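Local coordinates for protein peptide ABC transporter permease (Staphylococcus hominis, PDB 6EXS) that probably imports peptides across the membrane as a POT family transporter, and binds a thioalcohol-conjugated dipeptide, a precursor of human axillary malodour, at residues A[58-72]-A[249-263]. Sequence-based numbering, arbitrary orientation.
Sequences TAMSIMSVYGALIYM and FDLISNTVLVLGVAL. Unlike the reference sequence in segment 249-263: D250 (reference Asn). With OLC ((2R)-2,3-dihydroxypropyl (9Z)-octadec-9-enoate), chain C; OLC ((2R)-2,3-dihydroxypropyl (9Z)-octadec-9-enoate), chain N.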
ATOM      1  N   THR A  58     -10.272   7.659  15.999  1.00 48.73           N
ATOM      2  CA  THR A  58     -11.132   7.306  14.859  1.00 47.23           C
ATOM      3  C   THR A  58     -10.471   7.700  13.533  1.00 47.73           C
ATOM      4  O   THR A  58     -10.499   6.903  12.602  1.00 47.69           O
ATOM      5  CB  THR A  58     -12.545   7.859  15.037  1.00 51.83           C
ATOM      6  OG1 THR A  58     -13.025   7.432  16.306  1.00 54.77           O
ATOM      7  CG2 THR A  58     -13.504   7.385  13.954  1.00 47.75           C
ATOM      8  N   ALA A  59      -9.843   8.896  13.469  1.00 41.26           N
ATOM      9  CA  ALA A  59      -9.124   9.398  12.290  1.00 39.03           C
ATOM     10  C   ALA A  59      -7.937   8.472  11.934  1.00 42.39           C
ATOM     11  O   ALA A  59      -7.657   8.252  10.755  1.00 40.26           O
ATOM     12  CB  ALA A  59      -8.623  10.816  12.552  1.00 39.24           C
ATOM     13  N   MET A  60      -7.252   7.940  12.975  1.00 40.20           N
ATOM     14  CA  MET A  60      -6.120   7.020  12.889  1.00 39.48           C
ATOM     15  C   MET A  60      -6.594   5.666  12.352  1.00 40.82           C
ATOM     16  O   MET A  60      -5.992   5.131  11.429  1.00 38.74           O
ATOM     17  CB  MET A  60      -5.454   6.858  14.272  1.00 43.04           C
ATOM     18  CG  MET A  60      -4.661   8.082  14.736  1.00 46.92           C
ATOM     19  SD  MET A  60      -3.422   7.701  16.013  1.00 51.95           S
ATOM     20  CE  MET A  60      -4.435   7.515  17.432  1.00 50.15           C
ATOM     21  N   SER A  61      -7.693   5.138  12.912  1.00 38.70           N
ATOM     22  CA  SER A  61      -8.340   3.887  12.495  1.00 39.18           C
ATOM     23  C   SER A  61      -8.751   3.930  11.006  1.00 43.65           C
ATOM     24  O   SER A  61      -8.407   2.998  10.269  1.00 43.96           O
ATOM     25  CB  SER A  61      -9.547   3.586  13.381  1.00 42.87           C
ATOM     26  OG  SER A  61     -10.174   2.389  12.953  1.00 52.12           O
ATOM     27  N   ILE A  62      -9.434   5.035  10.562  1.00 38.77           N
ATOM     28  CA  ILE A  62      -9.861   5.273   9.170  1.00 37.48           C
ATOM     29  C   ILE A  62      -8.677   5.133   8.178  1.00 41.87           C
ATOM     30  O   ILE A  62      -8.808   4.423   7.185  1.00 41.51           O
ATOM     31  CB  ILE A  62     -10.628   6.624   9.019  1.00 39.89           C
ATOM     32  CG1 ILE A  62     -12.013   6.556   9.724  1.00 40.81           C
ATOM     33  CG2 ILE A  62     -10.777   7.033   7.535  1.00 39.02           C
ATOM     34  CD1 ILE A  62     -12.657   7.898  10.142  1.00 40.80           C
ATOM     35  N   MET A  63      -7.523   5.778   8.476  1.00 38.04           N
ATOM     36  CA  MET A  63      -6.298   5.727   7.660  1.00 36.97           C
ATOM     37  C   MET A  63      -5.842   4.286   7.336  1.00 41.66           C
ATOM     38  O   MET A  63      -5.561   3.973   6.171  1.00 40.65           O
ATOM     39  CB  MET A  63      -5.156   6.523   8.324  1.00 38.71           C
ATOM     40  CG  MET A  63      -5.362   8.025   8.286  1.00 42.43           C
ATOM     41  SD  MET A  63      -5.352   8.763   6.625  1.00 46.07           S
ATOM     42  CE  MET A  63      -3.595   8.868   6.328  1.00 41.76           C
ATOM     43  N   SER A  64      -5.833   3.407   8.367  1.00 38.28           N
ATOM     44  CA  SER A  64      -5.424   2.010   8.271  1.00 36.97           C
ATOM     45  C   SER A  64      -6.444   1.143   7.545  1.00 40.19           C
ATOM     46  O   SER A  64      -6.064   0.375   6.669  1.00 38.45           O
ATOM     47  CB  SER A  64      -5.123   1.455   9.655  1.00 39.29           C
ATOM     48  OG  SER A  64      -3.920   2.022  10.137  1.00 45.03           O
ATOM     49  N   VAL A  65      -7.738   1.281   7.893  1.00 38.49           N
ATOM     50  CA  VAL A  65      -8.846   0.536   7.283  1.00 38.77           C
ATOM     51  C   VAL A  65      -8.939   0.890   5.789  1.00 42.84           C
ATOM     52  O   VAL A  65      -9.090  -0.005   4.948  1.00 43.88           O
ATOM     53  CB  VAL A  65     -10.170   0.737   8.075  1.00 43.35           C
ATOM     54  CG1 VAL A  65     -11.379   0.166   7.332  1.00 43.63           C
ATOM     55  CG2 VAL A  65     -10.066   0.131   9.472  1.00 43.73           C
ATOM     56  N   TYR A  66      -8.763   2.181   5.466  1.00 37.77           N
ATOM     57  CA  TYR A  66      -8.748   2.714   4.107  1.00 36.86           C
ATOM     58  C   TYR A  66      -7.601   2.053   3.303  1.00 40.94           C
ATOM     59  O   TYR A  66      -7.849   1.547   2.209  1.00 41.13           O
ATOM     60  CB  TYR A  66      -8.595   4.245   4.185  1.00 37.56           C
ATOM     61  CG  TYR A  66      -8.745   5.038   2.906  1.00 39.43           C
ATOM     62  CD1 TYR A  66      -9.266   4.456   1.749  1.00 41.58           C
ATOM     63  CD2 TYR A  66      -8.370   6.375   2.849  1.00 39.85           C
ATOM     64  CE1 TYR A  66      -9.394   5.186   0.568  1.00 41.16           C
ATOM     65  CE2 TYR A  66      -8.505   7.115   1.678  1.00 40.39           C
ATOM     66  CZ  TYR A  66      -9.022   6.519   0.544  1.00 45.24           C
ATOM     67  OH  TYR A  66      -9.179   7.275  -0.585  1.00 46.27           O
ATOM     68  N   GLY A  67      -6.394   2.024   3.882  1.00 37.54           N
ATOM     69  CA  GLY A  67      -5.199   1.410   3.305  1.00 36.63           C
ATOM     70  C   GLY A  67      -5.371  -0.083   3.092  1.00 42.32           C
ATOM     71  O   GLY A  67      -5.014  -0.597   2.033  1.00 41.58           O
ATOM     72  N   ALA A  68      -5.967  -0.787   4.088  1.00 39.99           N
ATOM     73  CA  ALA A  68      -6.269  -2.223   4.033  1.00 39.30           C
ATOM     74  C   ALA A  68      -7.264  -2.522   2.908  1.00 43.54           C
ATOM     75  O   ALA A  68      -7.089  -3.517   2.198  1.00 44.84           O
ATOM     76  CB  ALA A  68      -6.841  -2.689   5.368  1.00 40.57           C
ATOM     77  N   LEU A  69      -8.290  -1.652   2.726  1.00 38.74           N
ATOM     78  CA  LEU A  69      -9.318  -1.855   1.700  1.00 38.08           C
ATOM     79  C   LEU A  69      -8.802  -1.651   0.297  1.00 41.36           C
ATOM     80  O   LEU A  69      -9.210  -2.393  -0.584  1.00 41.45           O
ATOM     81  CB  LEU A  69     -10.588  -1.037   1.954  1.00 38.19           C
ATOM     82  CG  LEU A  69     -11.480  -1.569   3.090  1.00 43.69           C
ATOM     83  CD1 LEU A  69     -12.439  -0.518   3.565  1.00 44.05           C
ATOM     84  CD2 LEU A  69     -12.239  -2.827   2.678  1.00 45.76           C
ATOM     85  N   ILE A  70      -7.869  -0.703   0.092  1.00 37.76           N
ATOM     86  CA  ILE A  70      -7.245  -0.462  -1.214  1.00 37.22           C
ATOM     87  C   ILE A  70      -6.519  -1.723  -1.719  1.00 44.28           C
ATOM     88  O   ILE A  70      -6.715  -2.110  -2.869  1.00 44.58           O
ATOM     89  CB  ILE A  70      -6.341   0.808  -1.198  1.00 38.22           C
ATOM     90  CG1 ILE A  70      -7.208   2.069  -1.325  1.00 36.96           C
ATOM     91  CG2 ILE A  70      -5.254   0.757  -2.304  1.00 36.98           C
ATOM     92  CD1 ILE A  70      -6.651   3.229  -0.737  1.00 44.09           C
ATOM     93  N   TYR A  71      -5.744  -2.380  -0.831  1.00 42.93           N
ATOM     94  CA  TYR A  71      -4.979  -3.595  -1.110  1.00 43.55           C
ATOM     95  C   TYR A  71      -5.874  -4.835  -1.229  1.00 45.65           C
ATOM     96  O   TYR A  71      -5.599  -5.680  -2.081  1.00 44.22           O
ATOM     97  CB  TYR A  71      -3.844  -3.773  -0.078  1.00 46.76           C
ATOM     98  CG  TYR A  71      -2.721  -2.772  -0.280  1.00 51.10           C
ATOM     99  CD1 TYR A  71      -2.822  -1.474   0.213  1.00 53.85           C
ATOM    100  CD2 TYR A  71      -1.596  -3.096  -1.030  1.00 52.77           C
ATOM    101  CE1 TYR A  71      -1.835  -0.523  -0.039  1.00 55.72           C
ATOM    102  CE2 TYR A  71      -0.594  -2.155  -1.279  1.00 53.99           C
ATOM    103  CZ  TYR A  71      -0.717  -0.867  -0.777  1.00 64.79           C
ATOM    104  OH  TYR A  71       0.260   0.079  -0.997  1.00 69.98           O
ATOM    105  N   MET A  72      -6.966  -4.924  -0.414  1.00 41.70           N
ATOM    106  CA  MET A  72      -7.946  -6.032  -0.446  1.00 40.68           C
ATOM    107  C   MET A  72      -8.761  -6.038  -1.737  1.00 45.14           C
ATOM    108  O   MET A  72      -9.029  -7.106  -2.278  1.00 46.12           O
ATOM    109  CB  MET A  72      -8.912  -5.955   0.748  1.00 42.61           C
ATOM    110  CG  MET A  72      -8.520  -6.812   1.922  1.00 45.09           C
ATOM    111  SD  MET A  72      -9.462  -6.350   3.393  1.00 47.86           S
ATOM    112  CE  MET A  72      -8.353  -6.871   4.648  1.00 44.18           C
ATOM    113  N   PHE A 249     -17.819   3.763  12.933  1.00 59.09           N
ATOM    114  CA  PHE A 249     -16.682   3.251  12.164  1.00 56.17           C
ATOM    115  C   PHE A 249     -16.247   1.849  12.624  1.00 58.49           C
ATOM    116  O   PHE A 249     -15.682   1.108  11.826  1.00 56.66           O
ATOM    117  CB  PHE A 249     -15.497   4.238  12.116  1.00 56.14           C
ATOM    118  CG  PHE A 249     -14.547   3.885  10.998  1.00 55.56           C
ATOM    119  CD1 PHE A 249     -14.908   4.083   9.668  1.00 57.23           C
ATOM    120  CD2 PHE A 249     -13.329   3.270  11.267  1.00 56.65           C
ATOM    121  CE1 PHE A 249     -14.061   3.695   8.634  1.00 56.55           C
ATOM    122  CE2 PHE A 249     -12.479   2.886  10.228  1.00 57.85           C
ATOM    123  CZ  PHE A 249     -12.849   3.109   8.921  1.00 55.19           C
ATOM    124  N   ASP A 250     -16.565   1.471  13.886  1.00 56.31           N
ATOM    125  CA  ASP A 250     -16.292   0.151  14.461  1.00 56.86           C
ATOM    126  C   ASP A 250     -16.936  -0.955  13.622  1.00 61.31           C
ATOM    127  O   ASP A 250     -16.355  -2.032  13.530  1.00 61.40           O
ATOM    128  CB  ASP A 250     -16.774   0.060  15.918  1.00 60.38           C
ATOM    129  CG  ASP A 250     -15.989   0.881  16.923  1.00 72.19           C
ATOM    130  OD1 ASP A 250     -14.861   1.309  16.592  1.00 73.10           O
ATOM    131  OD2 ASP A 250     -16.487   1.062  18.056  1.00 77.94           O
ATOM    132  N   LEU A 251     -18.105  -0.677  12.975  1.00 56.90           N
ATOM    133  CA  LEU A 251     -18.772  -1.627  12.079  1.00 56.06           C
ATOM    134  C   LEU A 251     -17.816  -1.964  10.932  1.00 56.66           C
ATOM    135  O   LEU A 251     -17.654  -3.142  10.609  1.00 57.37           O
ATOM    136  CB  LEU A 251     -20.097  -1.057  11.525  1.00 56.55           C
ATOM    137  CG  LEU A 251     -20.905  -2.007  10.612  1.00 61.90           C
ATOM    138  CD1 LEU A 251     -22.055  -2.660  11.360  1.00 63.76           C
ATOM    139  CD2 LEU A 251     -21.423  -1.280   9.380  1.00 64.22           C
ATOM    140  N   ILE A 252     -17.160  -0.932  10.355  1.00 49.04           N
ATOM    141  CA  ILE A 252     -16.205  -1.067   9.255  1.00 46.14           C
ATOM    142  C   ILE A 252     -14.905  -1.698   9.759  1.00 49.14           C
ATOM    143  O   ILE A 252     -14.494  -2.717   9.220  1.00 49.25           O
ATOM    144  CB  ILE A 252     -15.949   0.281   8.500  1.00 47.48           C
ATOM    145  CG1 ILE A 252     -17.246   1.134   8.315  1.00 47.81           C
ATOM    146  CG2 ILE A 252     -15.211   0.064   7.165  1.00 46.56           C
ATOM    147  CD1 ILE A 252     -18.404   0.548   7.436  1.00 51.86           C
ATOM    148  N   SER A 253     -14.277  -1.108  10.796  1.00 45.48           N
ATOM    149  CA  SER A 253     -12.999  -1.559  11.357  1.00 44.98           C
ATOM    150  C   SER A 253     -13.020  -3.014  11.845  1.00 49.68           C
ATOM    151  O   SER A 253     -12.026  -3.714  11.646  1.00 49.32           O
ATOM    152  CB  SER A 253     -12.492  -0.609  12.441  1.00 47.70           C
ATOM    153  OG  SER A 253     -13.136  -0.811  13.688  1.00 57.21           O
ATOM    154  N   ASN A 254     -14.143  -3.478  12.430  1.00 47.44           N
ATOM    155  CA  ASN A 254     -14.281  -4.873  12.878  1.00 48.40           C
ATOM    156  C   ASN A 254     -14.435  -5.829  11.694  1.00 53.06           C
ATOM    157  O   ASN A 254     -13.822  -6.896  11.702  1.00 53.49           O
ATOM    158  CB  ASN A 254     -15.430  -5.045  13.860  1.00 49.33           C
ATOM    159  CG  ASN A 254     -15.210  -4.364  15.186  1.00 69.53           C
ATOM    160  OD1 ASN A 254     -14.081  -4.230  15.675  1.00 60.28           O
ATOM    161  ND2 ASN A 254     -16.297  -3.928  15.800  1.00 62.82           N
ATOM    162  N   THR A 255     -15.223  -5.432  10.668  1.00 49.54           N
ATOM    163  CA  THR A 255     -15.443  -6.211   9.441  1.00 49.39           C
ATOM    164  C   THR A 255     -14.107  -6.443   8.716  1.00 51.56           C
ATOM    165  O   THR A 255     -13.786  -7.581   8.370  1.00 52.50           O
ATOM    166  CB  THR A 255     -16.491  -5.512   8.546  1.00 57.16           C
ATOM    167  OG1 THR A 255     -17.741  -5.469   9.233  1.00 53.50           O
ATOM    168  CG2 THR A 255     -16.673  -6.194   7.192  1.00 56.96           C
ATOM    169  N   VAL A 256     -13.330  -5.360   8.526  1.00 45.34           N
ATOM    170  CA  VAL A 256     -12.028  -5.342   7.858  1.00 43.51           C
ATOM    171  C   VAL A 256     -10.980  -6.087   8.721  1.00 48.25           C
ATOM    172  O   VAL A 256     -10.071  -6.698   8.168  1.00 47.05           O
ATOM    173  CB  VAL A 256     -11.640  -3.889   7.445  1.00 45.77           C
ATOM    174  CG1 VAL A 256     -10.244  -3.810   6.823  1.00 44.44           C
ATOM    175  CG2 VAL A 256     -12.678  -3.309   6.483  1.00 45.15           C
ATOM    176  N   LEU A 257     -11.156  -6.109  10.064  1.00 47.21           N
ATOM    177  CA  LEU A 257     -10.284  -6.875  10.965  1.00 47.06           C
ATOM    178  C   LEU A 257     -10.520  -8.364  10.679  1.00 51.94           C
ATOM    179  O   LEU A 257      -9.553  -9.110  10.507  1.00 51.92           O
ATOM    180  CB  LEU A 257     -10.556  -6.550  12.456  1.00 47.39           C
ATOM    181  CG  LEU A 257      -9.873  -7.443  13.513  1.00 51.60           C
ATOM    182  CD1 LEU A 257      -8.362  -7.398  13.403  1.00 50.28           C
ATOM    183  CD2 LEU A 257     -10.290  -7.053  14.907  1.00 53.75           C
ATOM    184  N   VAL A 258     -11.804  -8.773  10.576  1.00 48.75           N
ATOM    185  CA  VAL A 258     -12.205 -10.147  10.267  1.00 49.66           C
ATOM    186  C   VAL A 258     -11.603 -10.556   8.914  1.00 53.98           C
ATOM    187  O   VAL A 258     -10.915 -11.580   8.848  1.00 54.12           O
ATOM    188  CB  VAL A 258     -13.746 -10.344  10.350  1.00 54.10           C
ATOM    189  CG1 VAL A 258     -14.181 -11.655   9.710  1.00 54.68           C
ATOM    190  CG2 VAL A 258     -14.227 -10.280  11.795  1.00 54.99           C
ATOM    191  N   LEU A 259     -11.787  -9.705   7.872  1.00 50.15           N
ATOM    192  CA  LEU A 259     -11.257  -9.911   6.519  1.00 49.27           C
ATOM    193  C   LEU A 259      -9.734 -10.045   6.473  1.00 52.62           C
ATOM    194  O   LEU A 259      -9.223 -10.918   5.780  1.00 52.55           O
ATOM    195  CB  LEU A 259     -11.737  -8.813   5.558  1.00 48.32           C
ATOM    196  CG  LEU A 259     -13.147  -8.969   4.996  1.00 53.32           C
ATOM    197  CD1 LEU A 259     -13.565  -7.726   4.258  1.00 52.47           C
ATOM    198  CD2 LEU A 259     -13.244 -10.159   4.071  1.00 55.99           C
ATOM    199  N   GLY A 260      -9.034  -9.221   7.243  1.00 49.03           N
ATOM    200  CA  GLY A 260      -7.579  -9.262   7.336  1.00 49.04           C
ATOM    201  C   GLY A 260      -7.021 -10.518   7.973  1.00 55.42           C
ATOM    202  O   GLY A 260      -5.850 -10.833   7.776  1.00 55.02           O
ATOM    203  N   VAL A 261      -7.845 -11.240   8.742  1.00 54.33           N
ATOM    204  CA  VAL A 261      -7.451 -12.477   9.410  1.00 55.92           C
ATOM    205  C   VAL A 261      -7.883 -13.673   8.547  1.00 60.84           C
ATOM    206  O   VAL A 261      -7.091 -14.591   8.347  1.00 61.01           O
ATOM    207  CB  VAL A 261      -8.010 -12.549  10.872  1.00 61.56           C
ATOM    208  CG1 VAL A 261      -7.743 -13.909  11.517  1.00 62.91           C
ATOM    209  CG2 VAL A 261      -7.436 -11.436  11.743  1.00 60.96           C
ATOM    210  N   ALA A 262      -9.133 -13.648   8.037  1.00 57.61           N
ATOM    211  CA  ALA A 262      -9.738 -14.727   7.252  1.00 57.68           C
ATOM    212  C   ALA A 262      -9.081 -14.977   5.894  1.00 60.37           C
ATOM    213  O   ALA A 262      -8.735 -16.128   5.604  1.00 60.71           O
ATOM    214  CB  ALA A 262     -11.232 -14.488   7.084  1.00 58.55           C
ATOM    215  N   LEU A 263      -8.933 -13.919   5.056  1.00 54.50           N
ATOM    216  CA  LEU A 263      -8.358 -14.016   3.708  1.00 53.19           C
ATOM    217  C   LEU A 263      -7.001 -14.740   3.691  1.00 58.26           C
ATOM    218  O   LEU A 263      -6.905 -15.696   2.926  1.00 59.25           O
ATOM    219  CB  LEU A 263      -8.292 -12.662   2.972  1.00 51.48           C
ATOM    220  CG  LEU A 263      -9.626 -11.967   2.682  1.00 54.98           C
ATOM    221  CD1 LEU A 263      -9.406 -10.517   2.350  1.00 53.64           C
ATOM    222  CD2 LEU A 263     -10.411 -12.666   1.585  1.00 55.48           C
TER
HETATM  223  C10 OLC C 502     -14.334  -4.417  -5.776  1.00 56.49           C
HETATM  224  C9  OLC C 502     -14.879  -4.321  -4.569  1.00 56.80           C
HETATM  225  C11 OLC C 502     -13.031  -3.839  -6.251  1.00 54.60           C
HETATM  226  C8  OLC C 502     -14.333  -3.608  -3.365  1.00 56.82           C
HETATM  227  C24 OLC C 502     -12.685 -13.738  -1.671  1.00 68.59           C
HETATM  228  C12 OLC C 502     -12.906  -3.820  -7.767  1.00 51.81           C
HETATM  229  C7  OLC C 502     -14.491  -4.407  -2.070  1.00 56.32           C
HETATM  230  C6  OLC C 502     -13.301  -4.268  -1.132  1.00 55.36           C
HETATM  231  C5  OLC C 502     -13.222  -5.307  -0.020  1.00 56.10           C
HETATM  232  C4  OLC C 502     -13.036  -6.745  -0.477  1.00 57.31           C
HETATM  233  C3  OLC C 502     -12.424  -7.636   0.592  1.00 60.03           C
HETATM  234  C2  OLC C 502     -12.721  -9.124   0.416  1.00 63.52           C
HETATM  235  C21 OLC C 502     -12.845 -11.366  -2.529  1.00 67.52           C
HETATM  236  C1  OLC C 502     -12.239  -9.732  -0.871  1.00 66.06           C
HETATM  237  C22 OLC C 502     -12.002 -12.618  -2.423  1.00 68.05           C
HETATM  238  O19 OLC C 502     -11.304  -9.334  -1.514  1.00 67.31           O
HETATM  239  O25 OLC C 502     -11.921 -14.936  -1.754  1.00 69.03           O
HETATM  240  O23 OLC C 502     -11.708 -13.060  -3.747  1.00 69.30           O
HETATM  241  O20 OLC C 502     -12.987 -10.797  -1.204  1.00 67.33           O
HETATM  242  C24 OLC N 513     -17.221   9.132  11.759  1.00 70.18           C
HETATM  243  C5  OLC N 513     -20.295   4.012   5.252  1.00 75.62           C
HETATM  244  C4  OLC N 513     -19.357   4.138   6.444  1.00 75.03           C
HETATM  245  C3  OLC N 513     -19.910   5.006   7.561  1.00 75.13           C
HETATM  246  C2  OLC N 513     -18.972   5.137   8.757  1.00 74.83           C
HETATM  247  C21 OLC N 513     -18.893   7.246  11.807  1.00 72.42           C
HETATM  248  C1  OLC N 513     -19.513   6.026   9.843  1.00 75.04           C
HETATM  249  C22 OLC N 513     -18.671   8.731  11.618  1.00 71.62           C
HETATM  250  O19 OLC N 513     -20.683   6.247  10.028  1.00 76.87           O
HETATM  251  O25 OLC N 513     -16.842   9.174  13.127  1.00 70.82           O
HETATM  252  O23 OLC N 513     -19.184   9.170  10.359  1.00 72.43           O
HETATM  253  O20 OLC N 513     -18.525   6.549  10.590  1.00 72.75           O
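F249 meets I62 through a CH-pi contact. CG1 of I62 lies over the ring face, 3.5 Å from the F249 centroid and 6° off the ring normal. CB of I252, from the ring's own helix, lies near the opposite face, offset toward the rim. CG of F249 stands anti to its backbone N (chi1 -162°), which carries the ring across to the other helix, where it fits as a knob among T58, S61, I62 and V65. S61 OG comes in at the ring edge, in plane, 3.6 Å from F249 CE2. That hydroxyl is hydrogen-bonded elsewhere, with G449 O as partner.

The rest is mainly van der Waals packing of apolar side chains. V65 is a knob among F249, I252, S253 and V256. V65 CG1 touches V256 CG2 at 3.8 Å, and V65 CG2 rests on S253 CA and CB. V256 answers as a knob among V65, A68, L69 and M72. V256 CG1 meets A68 CB at 3.9 Å, while V256 CG2 faces L69. M72 reaches across with an extended chain. M72 CE lies on the backbone, 3.6 Å from G260 N, where glycine brings no side chain, and M72 CG packs on L263 CD1 at 3.8 Å.

No hydrogen bond links the two helices. Two monoolein molecules border the contact. One lies by L69, M72, L259 and L263, the other by T58, F249 and I252.

The axes approach to 10.2 Å and cross at 43°, with knobs from both helices. This is knobs-into-holes packing of membrane helices. In a bacterial POT transporter, helix 249-273 is probably the second of the two extra helices that link the six-helix bundles of the MFS fold in sequence, here packed on N-terminal bundle helix 56-72.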